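Local coordinates for protein catalase (Bacillus pumilus, PDB 4QOM) that decomposes hydrogen peroxide into water and dioxygen, using a bound heme group, at residues T107-R112 with E185-N190; L132-I137 with T175-W180; R163-M168 with A446-V451. One frame throughout, in Å; residues are numbered along the deposited sequence.

Interaction 1. Residues T107-R112 with E185-N190. With PYG (benzene-1,2,3-triol), chain G; PYG (benzene-1,2,3-triol), chain H.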
loop_
_atom_site.group_PDB
_atom_site.type_symbol
_atom_site.label_atom_id
_atom_site.label_comp_id
_atom_site.label_asym_id
_atom_site.label_seq_id
_atom_site.Cartn_x
_atom_site.Cartn_y
_atom_site.Cartn_z
ATOM N N THR A 107 -17.210 -27.382 0.118
ATOM C CA THR A 107 -17.995 -28.446 0.777
ATOM C C THR A 107 -18.113 -28.164 2.277
ATOM O O THR A 107 -18.671 -28.999 3.004
ATOM C CB THR A 107 -17.300 -29.801 0.591
ATOM O OG1 THR A 107 -15.876 -29.605 0.702
ATOM C CG2 THR A 107 -17.564 -30.362 -0.787
ATOM N N LEU A 108 -17.599 -27.024 2.763
ATOM C CA LEU A 108 -17.646 -26.747 4.213
ATOM C C LEU A 108 -19.046 -26.209 4.581
ATOM O O LEU A 108 -19.700 -25.538 3.773
ATOM C CB LEU A 108 -16.604 -25.738 4.606
ATOM C CG LEU A 108 -15.169 -26.058 4.177
ATOM C CD1 LEU A 108 -14.243 -25.001 4.732
ATOM C CD2 LEU A 108 -14.783 -27.451 4.668
ATOM N N ARG A 109 -19.412 -26.365 5.839
ATOM C CA ARG A 109 -20.600 -25.687 6.387
ATOM C C ARG A 109 -20.388 -24.165 6.519
ATOM O O ARG A 109 -19.351 -23.714 6.987
ATOM C CB ARG A 109 -21.001 -26.290 7.752
ATOM C CG ARG A 109 -22.291 -25.703 8.336
ATOM C CD ARG A 109 -22.798 -26.408 9.587
ATOM N NE ARG A 109 -22.831 -27.857 9.372
ATOM C CZ ARG A 109 -23.781 -28.532 8.711
ATOM N NH1 ARG A 109 -24.878 -27.962 8.230
ATOM N NH2 ARG A 109 -23.610 -29.830 8.505
ATOM N N ASP A 110 -21.364 -23.394 6.087
ATOM C CA ASP A 110 -21.230 -21.906 6.026
ATOM C C ASP A 110 -22.512 -21.375 5.377
ATOM O O ASP A 110 -23.050 -21.995 4.479
ATOM C CB ASP A 110 -20.000 -21.495 5.153
ATOM C CG ASP A 110 -18.888 -20.767 5.928
ATOM O OD1 ASP A 110 -19.029 -20.426 7.152
ATOM O OD2 ASP A 110 -17.793 -20.565 5.287
ATOM N N PRO A 111 -22.931 -20.172 5.780
ATOM C CA PRO A 111 -23.775 -19.414 4.829
ATOM C C PRO A 111 -23.049 -19.285 3.497
ATOM O O PRO A 111 -21.827 -19.361 3.467
ATOM C CB PRO A 111 -23.962 -18.056 5.511
ATOM C CG PRO A 111 -23.555 -18.328 6.915
ATOM C CD PRO A 111 -22.463 -19.293 6.840
ATOM N N ARG A 112 -23.817 -19.031 2.447
ATOM C CA ARG A 112 -23.253 -18.681 1.161
ATOM C C ARG A 112 -23.631 -17.255 0.816
ATOM O O ARG A 112 -24.786 -16.870 0.922
ATOM C CB ARG A 112 -23.746 -19.656 0.089
ATOM C CG ARG A 112 -22.825 -20.805 -0.217
ATOM C CD ARG A 112 -22.477 -21.655 0.992
ATOM N NE ARG A 112 -21.643 -22.775 0.605
ATOM C CZ ARG A 112 -21.186 -23.666 1.466
ATOM N NH1 ARG A 112 -21.458 -23.547 2.755
ATOM N NH2 ARG A 112 -20.384 -24.647 1.046
ATOM N N GLU A 185 -29.107 -27.337 4.943
ATOM C CA GLU A 185 -28.971 -26.105 4.100
ATOM C C GLU A 185 -27.716 -25.327 4.499
ATOM O O GLU A 185 -27.278 -24.399 3.750
ATOM C CB GLU A 185 -30.205 -25.196 4.173
ATOM C CG GLU A 185 -30.254 -24.211 2.971
ATOM C CD GLU A 185 -31.527 -23.389 2.877
ATOM O OE1 GLU A 185 -32.497 -23.689 3.643
ATOM O OE2 GLU A 185 -31.572 -22.464 1.998
ATOM N N GLY A 186 -27.069 -25.725 5.595
ATOM C CA GLY A 186 -25.708 -25.250 5.865
ATOM C C GLY A 186 -24.634 -25.668 4.846
ATOM O O GLY A 186 -23.563 -25.065 4.837
ATOM N N ILE A 187 -24.925 -26.654 3.989
ATOM C CA ILE A 187 -24.065 -27.035 2.893
ATOM C C ILE A 187 -24.902 -27.149 1.633
ATOM O O ILE A 187 -25.286 -28.244 1.232
ATOM C CB ILE A 187 -23.269 -28.348 3.150
ATOM C CG1 ILE A 187 -22.647 -28.393 4.567
ATOM C CG2 ILE A 187 -22.191 -28.514 2.064
ATOM C CD1 ILE A 187 -21.993 -29.713 4.916
ATOM N N PRO A 188 -25.120 -26.049 0.922
ATOM C CA PRO A 188 -25.732 -26.132 -0.406
ATOM C C PRO A 188 -24.984 -27.012 -1.385
ATOM O O PRO A 188 -23.769 -27.095 -1.314
ATOM C CB PRO A 188 -25.684 -24.656 -0.898
ATOM C CG PRO A 188 -25.628 -23.867 0.380
ATOM C CD PRO A 188 -24.772 -24.678 1.304
ATOM N N ALA A 189 -25.691 -27.699 -2.293
ATOM C CA ALA A 189 -25.045 -28.617 -3.210
ATOM C C ALA A 189 -24.100 -27.924 -4.146
ATOM O O ALA A 189 -23.104 -28.513 -4.634
ATOM C CB ALA A 189 -26.109 -29.366 -4.021
ATOM N N ASN A 190 -24.486 -26.718 -4.507
ATOM C CA ASN A 190 -23.694 -25.882 -5.347
ATOM C C ASN A 190 -24.300 -24.451 -5.292
ATOM O O ASN A 190 -25.252 -24.209 -4.552
ATOM C CB ASN A 190 -23.616 -26.450 -6.752
ATOM C CG ASN A 190 -25.001 -26.668 -7.346
ATOM O OD1 ASN A 190 -25.752 -25.736 -7.493
ATOM N ND2 ASN A 190 -25.315 -27.926 -7.714
HETATM C C1 PYG G . -19.985 -21.057 10.111
HETATM C C2 PYG G . -18.979 -22.121 9.998
HETATM C C3 PYG G . -19.137 -23.329 10.876
HETATM C C4 PYG G . -20.214 -23.389 11.749
HETATM C C5 PYG G . -21.113 -22.351 11.826
HETATM C C6 PYG G . -21.007 -21.210 11.029
HETATM O O1 PYG G . -19.966 -19.896 9.394
HETATM O O2 PYG G . -17.930 -21.966 9.143
HETATM O O3 PYG G . -18.278 -24.426 10.872
HETATM C C1 PYG H . -20.348 -12.664 7.006
HETATM C C2 PYG H . -21.437 -13.562 6.640
HETATM C C3 PYG H . -21.731 -14.686 7.531
HETATM C C4 PYG H . -20.994 -14.914 8.700
HETATM C C5 PYG H . -19.945 -14.050 9.037
HETATM C C6 PYG H . -19.650 -12.980 8.199
HETATM O O1 PYG H . -20.077 -11.558 6.209
HETATM O O2 PYG H . -22.118 -13.336 5.531
HETATM O O3 PYG H . -22.697 -15.496 7.160
HETATM O O HOH W 1 -25.689 -22.261 3.880
#

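Interaction 2. Residues L132-I137 with T175-W180. With PYG (benzene-1,2,3-triol), chain H; HEM (protoporphyrin IX containing Fe), chain E.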
loop_
_atom_site.group_PDB
_atom_site.type_symbol
_atom_site.label_atom_id
_atom_site.label_comp_id
_atom_site.label_asym_id
_atom_site.label_seq_id
_atom_site.Cartn_x
_atom_site.Cartn_y
_atom_site.Cartn_z
ATOM N N LEU A 132 -29.094 -17.868 3.266
ATOM C CA LEU A 132 -29.963 -17.931 4.460
ATOM C C LEU A 132 -30.490 -16.539 4.744
ATOM O O LEU A 132 -29.844 -15.516 4.522
ATOM C CB LEU A 132 -29.197 -18.448 5.683
ATOM C CG LEU A 132 -28.441 -19.770 5.455
ATOM C CD1 LEU A 132 -27.772 -20.172 6.762
ATOM C CD2 LEU A 132 -29.370 -20.851 4.974
ATOM N N PRO A 133 -31.751 -16.446 5.228
ATOM C CA PRO A 133 -32.472 -15.158 5.277
ATOM C C PRO A 133 -32.373 -14.361 6.568
ATOM O O PRO A 133 -32.951 -13.257 6.641
ATOM C CB PRO A 133 -33.949 -15.606 5.059
ATOM C CG PRO A 133 -33.968 -16.912 5.762
ATOM C CD PRO A 133 -32.664 -17.585 5.344
ATOM N N ILE A 134 -31.553 -14.855 7.513
ATOM C CA ILE A 134 -31.322 -14.153 8.779
ATOM C C ILE A 134 -29.833 -14.147 9.088
ATOM O O ILE A 134 -29.048 -14.691 8.346
ATOM C CB ILE A 134 -32.091 -14.802 9.923
ATOM C CG1 ILE A 134 -31.783 -16.307 9.988
ATOM C CG2 ILE A 134 -33.576 -14.596 9.738
ATOM C CD1 ILE A 134 -32.293 -16.976 11.206
ATOM N N PHE A 135 -29.463 -13.549 10.209
ATOM C CA PHE A 135 -28.070 -13.534 10.613
ATOM C C PHE A 135 -27.930 -13.901 12.104
ATOM O O PHE A 135 -28.922 -13.966 12.843
ATOM C CB PHE A 135 -27.476 -12.141 10.311
ATOM C CG PHE A 135 -26.014 -12.174 9.982
ATOM C CD1 PHE A 135 -25.624 -12.802 8.869
ATOM C CD2 PHE A 135 -25.091 -11.551 10.780
ATOM C CE1 PHE A 135 -24.273 -12.819 8.511
ATOM C CE2 PHE A 135 -23.731 -11.574 10.456
ATOM C CZ PHE A 135 -23.329 -12.226 9.339
ATOM N N PHE A 136 -26.720 -14.106 12.536
ATOM C CA PHE A 136 -26.333 -14.562 13.880
ATOM C C PHE A 136 -26.433 -13.440 14.904
ATOM O O PHE A 136 -26.575 -13.702 16.069
ATOM C CB PHE A 136 -24.863 -14.902 13.897
ATOM C CG PHE A 136 -24.440 -15.952 12.902
ATOM C CD1 PHE A 136 -23.935 -15.576 11.644
ATOM C CD2 PHE A 136 -24.428 -17.285 13.261
ATOM C CE1 PHE A 136 -23.517 -16.525 10.737
ATOM C CE2 PHE A 136 -23.976 -18.253 12.362
ATOM C CZ PHE A 136 -23.517 -17.864 11.110
ATOM N N ILE A 137 -26.249 -12.209 14.432
ATOM C CA ILE A 137 -26.164 -11.037 15.285
ATOM C C ILE A 137 -27.003 -9.894 14.700
ATOM O O ILE A 137 -27.478 -9.968 13.564
ATOM C CB ILE A 137 -24.703 -10.558 15.518
ATOM C CG1 ILE A 137 -23.996 -10.279 14.166
ATOM C CG2 ILE A 137 -23.898 -11.554 16.355
ATOM C CD1 ILE A 137 -22.698 -9.530 14.291
ATOM N N THR A 175 -29.624 -17.860 17.954
ATOM C CA THR A 175 -30.241 -19.163 18.020
ATOM C C THR A 175 -31.067 -19.485 16.752
ATOM O O THR A 175 -31.047 -20.616 16.266
ATOM C CB THR A 175 -31.138 -19.230 19.314
ATOM O OG1 THR A 175 -30.322 -18.977 20.479
ATOM C CG2 THR A 175 -31.692 -20.654 19.453
ATOM N N HIS A 176 -31.775 -18.504 16.221
ATOM C CA HIS A 176 -32.547 -18.751 14.997
ATOM C C HIS A 176 -31.624 -19.104 13.870
ATOM O O HIS A 176 -31.816 -20.062 13.134
ATOM C CB HIS A 176 -33.425 -17.523 14.690
ATOM C CG HIS A 176 -34.430 -17.718 13.604
ATOM N ND1 HIS A 176 -35.033 -16.655 12.965
ATOM C CD2 HIS A 176 -34.903 -18.830 13.002
ATOM C CE1 HIS A 176 -35.827 -17.106 12.010
ATOM N NE2 HIS A 176 -35.775 -18.421 12.018
ATOM N N MET A 177 -30.590 -18.310 13.688
ATOM C CA MET A 177 -29.602 -18.585 12.620
ATOM C C MET A 177 -28.967 -19.976 12.655
ATOM O O MET A 177 -28.881 -20.679 11.644
ATOM C CB MET A 177 -28.527 -17.499 12.588
ATOM C CG MET A 177 -27.477 -17.743 11.501
ATOM S SD MET A 177 -28.159 -17.394 9.855
ATOM C CE MET A 177 -26.670 -17.139 8.859
ATOM N N LEU A 178 -28.557 -20.400 13.846
ATOM C CA LEU A 178 -27.941 -21.728 14.015
ATOM C C LEU A 178 -28.902 -22.852 13.693
ATOM O O LEU A 178 -28.512 -23.865 13.196
ATOM C CB LEU A 178 -27.388 -21.863 15.418
ATOM C CG LEU A 178 -26.281 -20.809 15.688
ATOM C CD1 LEU A 178 -26.010 -20.641 17.168
ATOM C CD2 LEU A 178 -25.017 -21.182 14.941
ATOM N N THR A 179 -30.202 -22.635 13.984
ATOM C CA THR A 179 -31.257 -23.583 13.626
ATOM C C THR A 179 -31.429 -23.729 12.119
ATOM O O THR A 179 -31.820 -24.778 11.654
ATOM C CB THR A 179 -32.585 -23.160 14.336
ATOM O OG1 THR A 179 -32.304 -23.045 15.739
ATOM C CG2 THR A 179 -33.651 -24.182 14.110
ATOM N N TRP A 180 -31.098 -22.693 11.336
ATOM C CA TRP A 180 -31.047 -22.860 9.878
ATOM C C TRP A 180 -29.722 -23.484 9.409
ATOM O O TRP A 180 -29.694 -24.379 8.564
ATOM C CB TRP A 180 -31.197 -21.515 9.164
ATOM C CG TRP A 180 -32.556 -20.910 9.115
ATOM C CD1 TRP A 180 -33.203 -20.295 10.141
ATOM C CD2 TRP A 180 -33.363 -20.736 7.956
ATOM N NE1 TRP A 180 -34.395 -19.806 9.695
ATOM C CE2 TRP A 180 -34.527 -20.059 8.365
ATOM C CE3 TRP A 180 -33.261 -21.138 6.624
ATOM C CZ2 TRP A 180 -35.549 -19.734 7.487
ATOM C CZ3 TRP A 180 -34.290 -20.776 5.748
ATOM C CH2 TRP A 180 -35.426 -20.143 6.198
HETATM C C1 PYG H . -20.348 -12.664 7.006
HETATM C C2 PYG H . -21.437 -13.562 6.640
HETATM C C3 PYG H . -21.731 -14.686 7.531
HETATM C C4 PYG H . -20.994 -14.914 8.700
HETATM C C5 PYG H . -19.945 -14.050 9.037
HETATM C C6 PYG H . -19.650 -12.980 8.199
HETATM O O1 PYG H . -20.077 -11.558 6.209
HETATM O O2 PYG H . -22.118 -13.336 5.531
HETATM O O3 PYG H . -22.697 -15.496 7.160
HETATM C CHA HEM E . -18.239 -9.629 2.288
HETATM C CHB HEM E . -18.562 -6.978 6.289
HETATM C CHC HEM E . -22.904 -9.109 7.356
HETATM C CHD HEM E . -22.975 -10.756 2.785
HETATM C C1A HEM E . -17.942 -8.769 3.309
HETATM C C2A HEM E . -16.704 -8.080 3.453
HETATM C C3A HEM E . -16.815 -7.313 4.561
HETATM C C4A HEM E . -18.077 -7.566 5.127
HETATM C CMA HEM E . -15.803 -6.374 5.129
HETATM C CAA HEM E . -15.568 -8.095 2.484
HETATM C CBA HEM E . -15.915 -7.110 1.351
HETATM C CGA HEM E . -14.866 -6.995 0.260
HETATM O O1A HEM E . -15.191 -6.497 -0.883
HETATM O O2A HEM E . -13.680 -7.329 0.527
HETATM C C1B HEM E . -19.766 -7.384 6.907
HETATM C C2B HEM E . -20.168 -6.870 8.181
HETATM C C3B HEM E . -21.328 -7.491 8.493
HETATM C C4B HEM E . -21.711 -8.336 7.363
HETATM C CMB HEM E . -19.395 -5.897 9.027
HETATM C CAB HEM E . -22.150 -7.311 9.691
HETATM C CBB HEM E . -21.687 -6.406 10.522
HETATM C C1C HEM E . -23.315 -9.732 6.178
HETATM C C2C HEM E . -24.658 -9.981 5.847
HETATM C C3C HEM E . -24.674 -10.485 4.575
HETATM C C4C HEM E . -23.355 -10.429 4.043
HETATM C CMC HEM E . -25.837 -9.863 6.762
HETATM C CAC HEM E . -25.834 -10.804 3.805
HETATM C CBC HEM E . -27.011 -10.311 4.192
HETATM C C1D HEM E . -21.649 -10.587 2.340
HETATM C C2D HEM E . -21.243 -11.096 1.035
HETATM C C3D HEM E . -19.929 -10.807 0.893
HETATM C C4D HEM E . -19.545 -10.114 2.128
HETATM C CMD HEM E . -22.164 -11.790 0.063
HETATM C CAD HEM E . -19.069 -11.114 -0.305
HETATM C CBD HEM E . -19.318 -10.099 -1.447
HETATM C CGD HEM E . -18.474 -10.475 -2.641
HETATM O O1D HEM E . -18.925 -11.399 -3.359
HETATM O O2D HEM E . -17.347 -9.901 -2.818
HETATM N NA HEM E . -18.786 -8.450 4.323
HETATM N NB HEM E . -20.735 -8.176 6.467
HETATM N NC HEM E . -22.581 -9.893 5.022
HETATM N ND HEM E . -20.604 -10.029 2.956
HETATM FE FE HEM E . -20.670 -9.139 4.626
HETATM O O HOH W 2 -30.261 -15.661 14.614
#

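Interaction 3. Residues R163-M168 with A446-V451. With PYG (benzene-1,2,3-triol), chain G.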
loop_
_atom_site.group_PDB
_atom_site.type_symbol
_atom_site.label_atom_id
_atom_site.label_comp_id
_atom_site.label_asym_id
_atom_site.label_seq_id
_atom_site.Cartn_x
_atom_site.Cartn_y
_atom_site.Cartn_z
ATOM N N ARG A 163 -14.578 -22.381 20.178
ATOM C CA ARG A 163 -14.488 -20.907 20.154
ATOM C C ARG A 163 -15.791 -20.226 19.672
ATOM O O ARG A 163 -16.260 -19.371 20.292
ATOM C CB ARG A 163 -13.261 -20.518 19.288
ATOM C CG ARG A 163 -11.941 -21.024 19.849
ATOM C CD ARG A 163 -10.762 -20.719 18.899
ATOM N NE ARG A 163 -10.366 -19.323 19.043
ATOM C CZ ARG A 163 -10.713 -18.344 18.234
ATOM N NH1 ARG A 163 -10.365 -17.134 18.555
ATOM N NH2 ARG A 163 -11.428 -18.559 17.158
ATOM N N TYR A 164 -16.328 -20.654 18.544
ATOM C CA TYR A 164 -17.483 -19.993 18.045
ATOM C C TYR A 164 -18.686 -20.378 18.853
ATOM O O TYR A 164 -19.599 -19.585 19.027
ATOM C CB TYR A 164 -17.690 -20.225 16.576
ATOM C CG TYR A 164 -17.823 -21.623 16.027
ATOM C CD1 TYR A 164 -19.038 -22.288 16.015
ATOM C CD2 TYR A 164 -16.804 -22.154 15.300
ATOM C CE1 TYR A 164 -19.142 -23.531 15.404
ATOM C CE2 TYR A 164 -16.924 -23.330 14.597
ATOM C CZ TYR A 164 -18.081 -24.043 14.675
ATOM O OH TYR A 164 -18.173 -25.275 14.061
ATOM N N TRP A 165 -18.732 -21.615 19.362
ATOM C CA TRP A 165 -19.913 -21.876 20.310
ATOM C C TRP A 165 -19.838 -21.089 21.604
ATOM O O TRP A 165 -20.878 -20.710 22.161
ATOM C CB TRP A 165 -20.038 -23.362 20.611
ATOM C CG TRP A 165 -20.646 -24.133 19.463
ATOM C CD1 TRP A 165 -20.024 -24.941 18.603
ATOM C CD2 TRP A 165 -22.004 -24.113 19.098
ATOM N NE1 TRP A 165 -20.904 -25.457 17.705
ATOM C CE2 TRP A 165 -22.142 -24.945 18.002
ATOM C CE3 TRP A 165 -23.146 -23.521 19.652
ATOM C CZ2 TRP A 165 -23.357 -25.144 17.368
ATOM C CZ3 TRP A 165 -24.374 -23.715 19.003
ATOM C CH2 TRP A 165 -24.462 -24.584 17.929
ATOM N N ASP A 166 -18.647 -20.786 22.098
ATOM C CA ASP A 166 -18.508 -19.871 23.266
ATOM C C ASP A 166 -19.152 -18.531 22.947
ATOM O O ASP A 166 -20.085 -18.086 23.618
ATOM C CB ASP A 166 -17.033 -19.653 23.620
ATOM C CG ASP A 166 -16.832 -18.781 24.865
ATOM O OD1 ASP A 166 -17.710 -18.832 25.748
ATOM O OD2 ASP A 166 -15.714 -18.206 25.020
ATOM N N PHE A 167 -18.781 -17.923 21.838
ATOM C CA PHE A 167 -19.412 -16.712 21.392
ATOM C C PHE A 167 -20.911 -16.838 21.148
ATOM O O PHE A 167 -21.667 -16.028 21.610
ATOM C CB PHE A 167 -18.753 -16.199 20.085
ATOM C CG PHE A 167 -19.358 -14.945 19.538
ATOM C CD1 PHE A 167 -18.952 -13.660 19.989
ATOM C CD2 PHE A 167 -20.413 -15.010 18.624
ATOM C CE1 PHE A 167 -19.600 -12.538 19.539
ATOM C CE2 PHE A 167 -21.089 -13.904 18.190
ATOM C CZ PHE A 167 -20.696 -12.640 18.648
ATOM N N MET A 168 -21.329 -17.845 20.388
ATOM C CA MET A 168 -22.735 -17.952 19.979
ATOM C C MET A 168 -23.591 -18.166 21.194
ATOM O O MET A 168 -24.713 -17.634 21.268
ATOM C CB MET A 168 -22.934 -19.053 18.943
ATOM C CG MET A 168 -22.285 -18.781 17.596
ATOM S SD MET A 168 -22.898 -17.374 16.685
ATOM C CE MET A 168 -21.598 -17.411 15.427
ATOM N N ALA A 446 -22.465 -33.452 16.207
ATOM C CA ALA A 446 -21.104 -33.604 15.711
ATOM C C ALA A 446 -20.260 -32.357 15.976
ATOM O O ALA A 446 -19.035 -32.454 16.178
ATOM C CB ALA A 446 -21.094 -33.895 14.221
ATOM N N ASP A 447 -20.910 -31.210 15.931
ATOM C CA ASP A 447 -20.233 -29.938 16.174
ATOM C C ASP A 447 -19.984 -29.609 17.609
ATOM O O ASP A 447 -19.014 -28.941 17.932
ATOM C CB ASP A 447 -21.009 -28.804 15.534
ATOM C CG ASP A 447 -20.121 -27.835 14.792
ATOM O OD1 ASP A 447 -19.493 -28.242 13.795
ATOM O OD2 ASP A 447 -20.159 -26.651 15.169
ATOM N N LEU A 448 -20.904 -30.028 18.496
ATOM C CA LEU A 448 -20.840 -29.675 19.893
ATOM C C LEU A 448 -20.099 -30.715 20.748
ATOM O O LEU A 448 -19.752 -30.437 21.905
ATOM C CB LEU A 448 -22.256 -29.505 20.438
ATOM C CG LEU A 448 -22.851 -28.155 20.109
ATOM C CD1 LEU A 448 -24.388 -28.183 20.255
ATOM C CD2 LEU A 448 -22.313 -27.035 21.014
ATOM N N LYS A 449 -19.954 -31.920 20.244
ATOM C CA LYS A 449 -19.564 -33.026 21.152
ATOM C C LYS A 449 -18.213 -32.809 21.827
ATOM O O LYS A 449 -18.008 -33.272 22.950
ATOM C CB LYS A 449 -19.584 -34.349 20.426
ATOM C CG LYS A 449 -18.514 -34.426 19.368
ATOM C CD LYS A 449 -18.716 -35.689 18.571
ATOM C CE LYS A 449 -17.600 -35.896 17.584
ATOM N NZ LYS A 449 -18.175 -36.573 16.392
ATOM N N GLY A 450 -17.301 -32.082 21.180
ATOM C CA GLY A 450 -16.011 -31.757 21.762
ATOM C C GLY A 450 -15.850 -30.443 22.543
ATOM O O GLY A 450 -14.783 -30.183 23.055
ATOM N N VAL A 451 -16.886 -29.631 22.660
ATOM C CA VAL A 451 -16.757 -28.299 23.255
ATOM C C VAL A 451 -16.846 -28.357 24.778
ATOM O O VAL A 451 -17.317 -29.355 25.342
ATOM C CB VAL A 451 -17.742 -27.272 22.654
ATOM C CG1 VAL A 451 -17.763 -27.338 21.124
ATOM C CG2 VAL A 451 -19.087 -27.438 23.218
HETATM C C1 PYG G . -19.985 -21.057 10.111
HETATM C C2 PYG G . -18.979 -22.121 9.998
HETATM C C3 PYG G . -19.137 -23.329 10.876
HETATM C C4 PYG G . -20.214 -23.389 11.749
HETATM C C5 PYG G . -21.113 -22.351 11.826
HETATM C C6 PYG G . -21.007 -21.210 11.029
HETATM O O1 PYG G . -19.966 -19.896 9.394
HETATM O O2 PYG G . -17.930 -21.966 9.143
HETATM O O3 PYG G . -18.278 -24.426 10.872
#

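Interaction 1. Residues T107-R112 with E185-N190
Two loops of the catalase domain meet at Asp-110 and Gly-186, beside the probable access channel to the heme, where the chain G benzene-1,2,3-triol is bound. The Asp-110 N-H donates to Gly-186 O over 3.0 Å, in the carbonyl plane and fairly straight at 161°. Beside it, Arg-109 CA sends a C-H toward the same oxygen, 3.4 Å from CA to Gly-186 O. A water bridges the loops a second time, donating to both Asp-110 O and Glu-185 O.

As in other heme catalases, the loop 107-112 probably lines the main channel, and Asp-110 points its carboxylate into it. OD1 faces both O1 and O2 of the chain G triol; O1 comes so close to OD1 that its exact geometry is doubtful. The triol O2 lies 2.7 Å from Asp-110 OD1 and 3.1 Å from Arg-109 O. OD2 accepts from the backbone N-H groups of Val-98 and Ile-99, which fix the carboxylate, and Thr-107 OG1 is bonded to Gln-236.

Arg-112 folds back on its own loop. Its NH1 and NH2 grip Leu-108 O end-on, and NH1 also donates to Asp-110 O at 2.8 Å, so two carbonyls converge on one guanidinium. The chain bends at chi2 (57°) to turn the group back toward Leu-108. One guanidinium face is covered by Pro-188, whose CD lies 3.7 Å from Arg-112 NE. Ile-187 packs against the first loop: CG2 sits 3.7 Å from Thr-107 O, while CD1 passes over a face of the Arg-109 guanidinium, near NH2. NH1 of Arg-109 is bonded to Leu-181 O, just ahead of the second loop.

Interaction 2. Residues L132-I137 with T175-W180
Met-177 reaches from helix 175-181 into the heme-side loop 132-137 and forms a Met-aromatic contact with Phe-136. Its CB starts 3.6 Å from Phe-135 O. CG, anti to the backbone N (chi1 180°), lies over the Phe-136 face, 3.6 Å from the ring centroid. A bend at chi2 (74°) then carries SD 3.2 Å from Ile-134 O, still above the Phe-136 face though farther off. CE ends between Phe-136 CE1 and Leu-132 CD1, the latter 3.8 Å away.

Farther along the loop, other side chains dock on the helix. Ile-134 CD1 presses on the His-176 ring in a CH-pi contact, 3.4 Å from CD1 to the ring centroid; the imidazole is held through ND1 by Thr-282 O. Pro-133 sets its CG-CD edge over the six-membered ring of Trp-180, with CD 3.8 Å from the centroid. Turned the other way, Phe-135 has the CMC methyl of the heme over one face and the chain H triol at its edge, so the loop links helix and heme pocket. A water donates to Phe-135 O and accepts from Met-177 N, 2.8 Å from that nitrogen.

Interaction 3. Residues R163-M168 with A446-V451
Helix 161-169 brings Trp-165 up to the segment 446-451, where helical residues run into a type I turn from Leu-448 to Val-451; the backbones stay apart, with Trp-165 CA 7.7 Å from Val-451 CA. Side chains bridge that gap.

Asp-447 is the polar centre. Its OD2 accepts twice: from Tyr-164 OH at 2.7 Å, met on the syn side and slightly out of the carboxylate plane, and from Trp-165 NE1 at 2.9 Å through the anti lone pair. The indole N-H points at OD2 close to its own ring plane, with an angle of 157° at the hydrogen. Tyr-164 CG is wedged between its backbone N and carbonyl carbon (chi1 57°), which turns the ring so that its hydroxyl and Trp-165 NE1 converge on the same carboxylate oxygen.

Leu-448 supplies the apolar half. Its CD2 sits squarely over the five-membered ring of Trp-165 as a CH-pi contact, 3.6 Å from the centroid. Val-451 CG1 reaches Trp-165 CD1 more loosely at 4.1 Å. Thr-455 and Phe-463 of helix 453-466 also pack on the indole, while Arg-163 and Asp-166 of helix 161-169 bond to a neighbouring subunit.

The contact joins the catalase domain to the C-terminal helical region. Tyr-164 OH donates to Asp-447 OD2 and accepts a weak bond from O3 of the chain G triol. Two donors on one oxygen would probably keep Asp-447 ionised and hold both aromatic rings in place.

How the interactions relate
From the N terminus the chain passes 107-112, then 132-137, 163-168, 175-180 and 185-190, and reaches 446-451 much later. Interaction 2 closes a short loop lying wholly within the longer one that interaction 1 closes, and the two touch where Pro-111 packs on Met-177. Interaction 3 starts inside both loops, at 163-168, but ends far beyond them, so it crosses each. It meets interaction 2 through Met-168 against Phe-136 and Leu-178, but is not in touch with interaction 1; the chain G triol touches interactions 1 and 3. Together they tie the loops beside the beta-barrel and heme to helices 161-169 and 175-181, and these to the C-terminal helices.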